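Local coordinates for fiber protein (Duck adenovirus 1, PDB 6ITX) that forms the trimeric fibre that attaches the virus to its host cell, its C-terminal head probably being the part that binds the receptor, at residues 245-250 / 266-271; 229-234 / 290-295; 110-115 / 161-166. All blocks are in the same frame, centred on the assembly; numbering follows the deposited sequence.

Contact 1: 245-250 / 266-271; sequences NLYVCP and VFVITQ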
# COMPACT_ATOMS: atom_id res chain seq x y z
N ASN A 245 3.72 -10.99 6.07
CA ASN A 245 2.48 -10.43 5.58
C ASN A 245 1.62 -9.99 6.76
O ASN A 245 1.55 -10.68 7.78
CB ASN A 245 1.77 -11.41 4.66
CG ASN A 245 2.35 -11.38 3.24
OD1 ASN A 245 2.24 -10.37 2.55
ND2 ASN A 245 3.01 -12.46 2.84
N LEU A 246 1.03 -8.81 6.62
CA LEU A 246 0.10 -8.27 7.60
C LEU A 246 -1.27 -8.31 6.96
O LEU A 246 -1.43 -7.91 5.81
CB LEU A 246 0.49 -6.83 7.98
CG LEU A 246 -0.57 -5.96 8.66
CD1 LEU A 246 -0.97 -6.52 10.02
CD2 LEU A 246 -0.06 -4.58 8.82
N TYR A 247 -2.26 -8.83 7.69
CA TYR A 247 -3.62 -8.93 7.19
C TYR A 247 -4.50 -8.09 8.10
O TYR A 247 -4.60 -8.36 9.30
CB TYR A 247 -4.11 -10.39 7.16
CG TYR A 247 -3.25 -11.28 6.31
CD1 TYR A 247 -2.03 -11.71 6.78
CD2 TYR A 247 -3.64 -11.67 5.02
CE1 TYR A 247 -1.21 -12.50 6.03
CE2 TYR A 247 -2.82 -12.48 4.25
CZ TYR A 247 -1.59 -12.88 4.77
OH TYR A 247 -0.72 -13.69 4.07
N VAL A 248 -5.12 -7.05 7.53
CA VAL A 248 -5.94 -6.13 8.30
C VAL A 248 -7.40 -6.46 8.05
O VAL A 248 -7.82 -6.63 6.90
CB VAL A 248 -5.64 -4.67 7.95
CG1 VAL A 248 -6.55 -3.76 8.73
CG2 VAL A 248 -4.19 -4.35 8.19
N CYS A 249 -8.16 -6.53 9.11
CA CYS A 249 -9.57 -6.82 9.04
C CYS A 249 -10.20 -6.26 10.30
O CYS A 249 -9.79 -6.63 11.41
CB CYS A 249 -9.84 -8.31 8.93
SG CYS A 249 -11.60 -8.62 8.97
N PRO A 250 -11.17 -5.36 10.18
CA PRO A 250 -11.84 -4.85 11.37
C PRO A 250 -12.53 -5.97 12.15
O PRO A 250 -12.84 -7.04 11.62
CB PRO A 250 -12.83 -3.83 10.81
CG PRO A 250 -12.12 -3.32 9.60
CD PRO A 250 -11.51 -4.56 8.99
N VAL A 266 -3.48 -9.91 11.82
CA VAL A 266 -2.75 -11.16 11.96
C VAL A 266 -1.48 -11.05 11.12
O VAL A 266 -1.53 -10.60 9.97
CB VAL A 266 -3.61 -12.38 11.58
CG1 VAL A 266 -4.28 -12.19 10.25
CG2 VAL A 266 -2.75 -13.63 11.60
N PHE A 267 -0.35 -11.40 11.72
CA PHE A 267 0.96 -11.35 11.10
C PHE A 267 1.41 -12.77 10.81
O PHE A 267 1.33 -13.64 11.68
CB PHE A 267 1.99 -10.70 12.03
CG PHE A 267 1.73 -9.26 12.33
CD1 PHE A 267 0.70 -8.90 13.18
CD2 PHE A 267 2.51 -8.28 11.78
CE1 PHE A 267 0.47 -7.58 13.45
CE2 PHE A 267 2.28 -6.95 12.04
CZ PHE A 267 1.26 -6.59 12.88
N VAL A 268 1.90 -13.00 9.59
CA VAL A 268 2.54 -14.27 9.23
C VAL A 268 3.94 -13.94 8.74
O VAL A 268 4.11 -13.12 7.83
CB VAL A 268 1.75 -15.04 8.17
CG1 VAL A 268 2.44 -16.35 7.83
CG2 VAL A 268 0.36 -15.31 8.67
N ILE A 269 4.94 -14.58 9.35
CA ILE A 269 6.34 -14.28 9.13
C ILE A 269 7.03 -15.61 8.85
O ILE A 269 6.78 -16.59 9.56
CB ILE A 269 6.96 -13.57 10.36
CG1 ILE A 269 6.47 -12.12 10.47
CG2 ILE A 269 8.48 -13.64 10.34
CD1 ILE A 269 6.85 -11.44 11.81
N THR A 270 7.86 -15.66 7.81
CA THR A 270 8.45 -16.92 7.38
C THR A 270 9.97 -16.90 7.43
O THR A 270 10.62 -15.85 7.39
CB THR A 270 8.00 -17.29 5.96
OG1 THR A 270 8.34 -16.22 5.06
CG2 THR A 270 6.51 -17.56 5.93
N GLN A 271 10.55 -18.10 7.53
CA GLN A 271 11.98 -18.30 7.63
C GLN A 271 12.41 -19.39 6.65
O GLN A 271 11.64 -20.30 6.33
CB GLN A 271 12.41 -18.74 9.05
CG GLN A 271 11.99 -17.87 10.21
CD GLN A 271 12.22 -18.58 11.56
OE1 GLN A 271 11.34 -19.27 12.08
NE2 GLN A 271 13.42 -18.44 12.12
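Leu246 and Phe267 form a non-hydrogen-bonded pair between two antiparallel strands, and their side chains run side by side off the same face of the sheet. Leu246 CD1 lies over one face of the phenyl ring, shifted toward the rim, in a CH-pi contact that is closest at Phe267 CZ, 3.6 Å away. Chi1 of 163° sets Leu246 CG anti to the backbone N, and chi2 of 64° then swings CD1 over the ring.

The opposite face of this strand pair carries Tyr247 with Val266 and Asn245 with Val268. Tyr247 CB packs on Val266 CG1 at 3.6 Å. Its phenol ring turns back along its own strand toward Asn245, so that Val266 O lies in the ring plane at the edge, 3.4 Å from Tyr247 CD1, and Val268 CG2 approaches Tyr247 CE1 obliquely at 4.2 Å. That carbonyl does double duty, because Val266 O also accepts the backbone N-H of Tyr247 at 3.0 Å, and Val266 N bonds back to Tyr247 O. Asn245 and Val268 exchange a second reciprocal pair, with Asn245 N 2.8 Å from Val268 O. Between the two pairs, the CA-H of Phe267 points at Asn245 O.

Further out, both strands are flanked. Leu246 bonds through its backbone to His229, Phe267 does so to Phe161, and Ile294 packs against both Leu246 and Phe267. Tyr226 meets the Tyr247 ring edge-to-face, and Ser230 takes the Asn245 amide oxygen. This is the regular antiparallel pairing of a beta hairpin, strands 241-253 and 262-271, inside the beta-rich fibre head.

Contact 2: 229-234 / 290-295; sequences HSFCPT and LTPPIP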
# COMPACT_ATOMS: atom_id res chain seq x y z
N HIS A 229 -0.54 -6.62 3.42
CA HIS A 229 0.58 -5.70 3.35
C HIS A 229 1.86 -6.49 3.55
O HIS A 229 2.03 -7.17 4.58
CB HIS A 229 0.41 -4.58 4.38
CG HIS A 229 -0.84 -3.77 4.16
ND1 HIS A 229 -2.10 -4.21 4.54
CD2 HIS A 229 -1.03 -2.60 3.51
CE1 HIS A 229 -3.00 -3.31 4.19
NE2 HIS A 229 -2.38 -2.33 3.56
N SER A 230 2.74 -6.45 2.55
CA SER A 230 3.93 -7.29 2.54
C SER A 230 5.13 -6.54 3.09
O SER A 230 5.33 -5.36 2.80
CB SER A 230 4.22 -7.81 1.14
OG SER A 230 3.36 -8.88 0.82
N PHE A 231 5.95 -7.26 3.85
CA PHE A 231 7.06 -6.69 4.58
C PHE A 231 8.04 -7.81 4.89
O PHE A 231 7.83 -8.97 4.50
CB PHE A 231 6.59 -5.99 5.86
CG PHE A 231 6.20 -6.94 6.97
CD1 PHE A 231 4.90 -7.44 7.05
CD2 PHE A 231 7.12 -7.32 7.95
CE1 PHE A 231 4.52 -8.31 8.09
CE2 PHE A 231 6.77 -8.20 9.00
CZ PHE A 231 5.45 -8.69 9.06
N CYS A 232 9.12 -7.46 5.61
CA CYS A 232 10.04 -8.43 6.17
C CYS A 232 10.66 -7.88 7.45
O CYS A 232 11.11 -6.72 7.45
CB CYS A 232 11.14 -8.81 5.18
SG CYS A 232 12.02 -10.34 5.57
N PRO A 233 10.69 -8.65 8.53
CA PRO A 233 11.28 -8.17 9.78
C PRO A 233 12.79 -8.40 9.77
O PRO A 233 13.34 -9.04 8.88
CB PRO A 233 10.60 -9.06 10.84
CG PRO A 233 10.37 -10.34 10.14
CD PRO A 233 10.15 -10.02 8.68
N THR A 234 13.44 -7.85 10.78
CA THR A 234 14.80 -8.26 11.10
C THR A 234 14.82 -8.89 12.49
O THR A 234 13.80 -9.00 13.17
CB THR A 234 15.75 -7.08 11.01
OG1 THR A 234 17.08 -7.58 11.14
CG2 THR A 234 15.46 -6.08 12.12
N LEU A 290 11.98 -7.90 14.91
CA LEU A 290 11.54 -6.51 14.95
C LEU A 290 11.12 -6.11 13.55
O LEU A 290 11.96 -6.01 12.64
CB LEU A 290 12.65 -5.60 15.49
CG LEU A 290 12.50 -4.09 15.29
CD1 LEU A 290 11.50 -3.51 16.27
CD2 LEU A 290 13.83 -3.40 15.43
N THR A 291 9.83 -5.93 13.35
CA THR A 291 9.33 -5.45 12.07
C THR A 291 9.71 -3.98 11.89
O THR A 291 9.85 -3.23 12.87
CB THR A 291 7.80 -5.60 12.00
OG1 THR A 291 7.16 -4.46 12.60
CG2 THR A 291 7.35 -6.87 12.71
N PRO A 292 9.86 -3.52 10.65
CA PRO A 292 9.87 -2.10 10.41
C PRO A 292 8.50 -1.56 10.77
O PRO A 292 7.63 -2.34 11.20
CB PRO A 292 10.14 -1.98 8.91
CG PRO A 292 9.46 -3.18 8.34
CD PRO A 292 9.67 -4.28 9.39
N PRO A 293 8.26 -0.26 10.64
CA PRO A 293 6.88 0.20 10.63
C PRO A 293 6.23 -0.29 9.35
O PRO A 293 6.77 -0.08 8.26
CB PRO A 293 7.00 1.73 10.66
CG PRO A 293 8.44 2.02 10.98
CD PRO A 293 9.23 0.84 10.53
N ILE A 294 5.10 -0.98 9.48
CA ILE A 294 4.38 -1.51 8.33
C ILE A 294 3.21 -0.56 8.02
O ILE A 294 2.30 -0.43 8.85
CB ILE A 294 3.87 -2.94 8.57
CG1 ILE A 294 5.03 -3.85 9.02
CG2 ILE A 294 3.14 -3.48 7.32
CD1 ILE A 294 4.58 -5.13 9.70
N PRO A 295 3.19 0.09 6.87
CA PRO A 295 2.06 0.98 6.55
C PRO A 295 0.85 0.22 6.05
O PRO A 295 0.98 -0.76 5.31
CB PRO A 295 2.63 1.90 5.47
CG PRO A 295 3.67 1.08 4.84
CD PRO A 295 4.29 0.23 5.90
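Phe231 and Ile294 meet because two first torsions turn their side chains into each other. Phe231 places CG between its own backbone N and carbonyl carbon (chi1 75°), while Ile294 sets CG1 anti to the carbonyl carbon (chi1 -53°) and stretches on to CD1. That methyl ends up over the middle of the phenyl face, in a CH-pi contact with Ile294 CD1 3.5 Å from Phe231 CD1. Thr291 CG2 comes to the same ring obliquely, 4.0 Å from Phe231 CE2, and the in-plane edge of the ring is met by His229 O from its own strand.

Beyond the ring, Pro292 CD rests 3.4 Å from Cys232 O. At the far end His229 CD2 comes within 3.3 Å of Pro295 O, again obliquely.

True strand pairing is confined to Thr234 and Leu290. Thr234 N bonds to Leu290 O at 3.0 Å from well above the carbonyl plane, and Leu290 N returns the bond to Thr234 O with a milder tilt. Leu290 O has a second donor, Asn206 ND2 of the second subunit. Phe231 and Cys232 in turn pair with an antiparallel strand of that subunit, which carries the sheet across the trimer interface. Thr291 OG1 gives its hydrogen to Pro292 O at 2.6 Å and is also bonded to Ile141 N.

A sulfate ion, probably from the crystallisation liquor, lies about 3 Å (nearest atoms) from the His229 side chain; an anion there would probably make a protonated imidazole more likely. Three prolines of 290-295 offer no N-H, and the backbones of Thr291 and Ile294 bond to Ile141 and Ile139 instead, so beyond Thr234-Leu290 these two segments meet mainly by packing, centred on the Phe231 ring.

Contact 3: 110-115 / 161-166; sequences IFASCP and FGLVLC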
# COMPACT_ATOMS: atom_id res chain seq x y z
N ILE A 110 2.22 -6.39 25.57
CA ILE A 110 1.14 -6.37 24.58
C ILE A 110 0.80 -7.82 24.27
O ILE A 110 1.71 -8.63 24.06
CB ILE A 110 1.58 -5.60 23.33
CG1 ILE A 110 2.01 -4.19 23.73
CG2 ILE A 110 0.47 -5.56 22.30
CD1 ILE A 110 0.93 -3.41 24.41
N PHE A 111 -0.50 -8.15 24.25
CA PHE A 111 -0.93 -9.54 24.17
C PHE A 111 -1.23 -9.92 22.72
O PHE A 111 -2.03 -9.26 22.06
CB PHE A 111 -2.17 -9.78 25.03
CG PHE A 111 -2.55 -11.24 25.16
CD1 PHE A 111 -3.36 -11.86 24.22
CD2 PHE A 111 -2.13 -11.99 26.25
CE1 PHE A 111 -3.72 -13.22 24.34
CE2 PHE A 111 -2.48 -13.34 26.39
CZ PHE A 111 -3.28 -13.95 25.44
N ALA A 112 -0.60 -11.00 22.26
CA ALA A 112 -0.82 -11.54 20.92
C ALA A 112 -1.33 -12.96 21.05
O ALA A 112 -0.72 -13.78 21.74
CB ALA A 112 0.46 -11.55 20.08
N SER A 113 -2.44 -13.26 20.38
CA SER A 113 -2.96 -14.62 20.36
C SER A 113 -2.37 -15.37 19.16
O SER A 113 -2.19 -14.80 18.08
CB SER A 113 -4.48 -14.61 20.31
OG SER A 113 -4.99 -15.94 20.30
N CYS A 114 -2.05 -16.64 19.37
CA CYS A 114 -1.32 -17.46 18.42
C CYS A 114 -2.08 -18.73 18.09
O CYS A 114 -3.03 -19.11 18.78
CB CYS A 114 0.08 -17.80 18.99
SG CYS A 114 1.12 -16.34 19.42
N PRO A 115 -1.69 -19.43 17.02
CA PRO A 115 -2.41 -20.65 16.63
C PRO A 115 -2.50 -21.67 17.76
O PRO A 115 -1.66 -21.73 18.65
CB PRO A 115 -1.56 -21.19 15.47
CG PRO A 115 -0.93 -20.00 14.91
CD PRO A 115 -0.64 -19.08 16.04
N PHE A 161 0.69 -14.56 14.53
CA PHE A 161 0.09 -14.01 15.74
C PHE A 161 -0.93 -12.94 15.38
O PHE A 161 -0.84 -12.28 14.34
CB PHE A 161 1.16 -13.47 16.69
CG PHE A 161 2.00 -12.34 16.13
CD1 PHE A 161 3.18 -12.60 15.46
CD2 PHE A 161 1.62 -11.01 16.34
CE1 PHE A 161 3.97 -11.55 14.96
CE2 PHE A 161 2.41 -9.95 15.86
CZ PHE A 161 3.57 -10.22 15.17
N GLY A 162 -1.93 -12.79 16.25
CA GLY A 162 -3.02 -11.85 16.04
C GLY A 162 -3.03 -10.80 17.14
O GLY A 162 -2.78 -11.10 18.31
N LEU A 163 -3.33 -9.57 16.75
CA LEU A 163 -3.38 -8.44 17.66
C LEU A 163 -4.66 -7.68 17.40
O LEU A 163 -5.22 -7.73 16.31
CB LEU A 163 -2.21 -7.47 17.44
CG LEU A 163 -0.82 -8.03 17.63
CD1 LEU A 163 0.15 -7.11 16.94
CD2 LEU A 163 -0.50 -8.16 19.12
N VAL A 164 -5.11 -6.94 18.39
CA VAL A 164 -6.23 -6.04 18.20
C VAL A 164 -5.75 -4.65 18.52
O VAL A 164 -5.01 -4.44 19.49
CB VAL A 164 -7.45 -6.44 19.05
CG1 VAL A 164 -8.62 -5.51 18.79
CG2 VAL A 164 -7.85 -7.91 18.78
N LEU A 165 -6.15 -3.70 17.69
CA LEU A 165 -5.98 -2.28 17.95
C LEU A 165 -7.32 -1.74 18.39
O LEU A 165 -8.30 -1.86 17.65
CB LEU A 165 -5.52 -1.52 16.70
CG LEU A 165 -4.30 -2.02 15.96
CD1 LEU A 165 -3.73 -0.86 15.14
CD2 LEU A 165 -3.25 -2.62 16.92
N CYS A 166 -7.37 -1.13 19.57
CA CYS A 166 -8.60 -0.53 20.09
C CYS A 166 -8.34 0.94 20.39
O CYS A 166 -8.13 1.32 21.55
CB CYS A 166 -9.09 -1.26 21.34
SG CYS A 166 -10.77 -0.80 21.75
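Phe161 and Ala112 pack beside a single antiparallel bridge, Ser113 with Gly162, in the all-beta fibre head. It joins strand 110-114, which otherwise pairs with 118-131, to strand 160-165, which otherwise pairs with 262-271; the two meet and then diverge, their directions 137° apart.

Phe161 is the side chain to follow. Its CB sits among three neighbours: Ser113 O, Ala112 CB and Cys114 SG, the sulfur 4.0 Å from Phe161 CB. With CG placed between the backbone N and the carbonyl carbon (chi1 61°), the ring then leads away from the 110-115 strand. On its near side CD2 still touches Ala112 CB, 4.0 Å off and oblique to the ring. One atom further, CE2 has Leu163 CD1 at the ring edge, in plane. On the other side CE1 reaches toward Ile269, and beyond the contact the ring stacks on Phe267 and meets Trp148 with the planes steeply inclined, so its outer part belongs to an aromatic cluster.

The bridge itself is two backbone bonds, Ser113 N to Gly162 O at 3.0 Å and Gly162 N to Ser113 O at 2.7 Å. Each carbonyl also receives a CA-H, from Ala112 and from Phe161 respectively. The Ser113 hydroxyl turns elsewhere, to Gly214 O.

Leu163 closes the other end with one methyl: its CD2 lies 3.7 Å from Ala112 CB and 3.5 Å from Phe111 O.

Overall arrangement
All three contacts are largely buried, but contact 2 alone touches another chain: it lies at the trimer interface, while contacts 1 and 3 are internal to the subunit. Contact 1 sits between the others. Strand 241-253 lies next to strand 226-235 of contact 2, and strand 262-271 next to strand 160-165 of contact 3. The apolar side chains of all three join through contact 1. Contacts 2 and 3 do not touch, their nearest atoms being about 6 Å apart. Backbone bonding is fullest in the hairpin, four bonds, and drops to one reciprocal pair in each of the others, where the strands diverge, or where prolines and bonding to other strands take the backbone away.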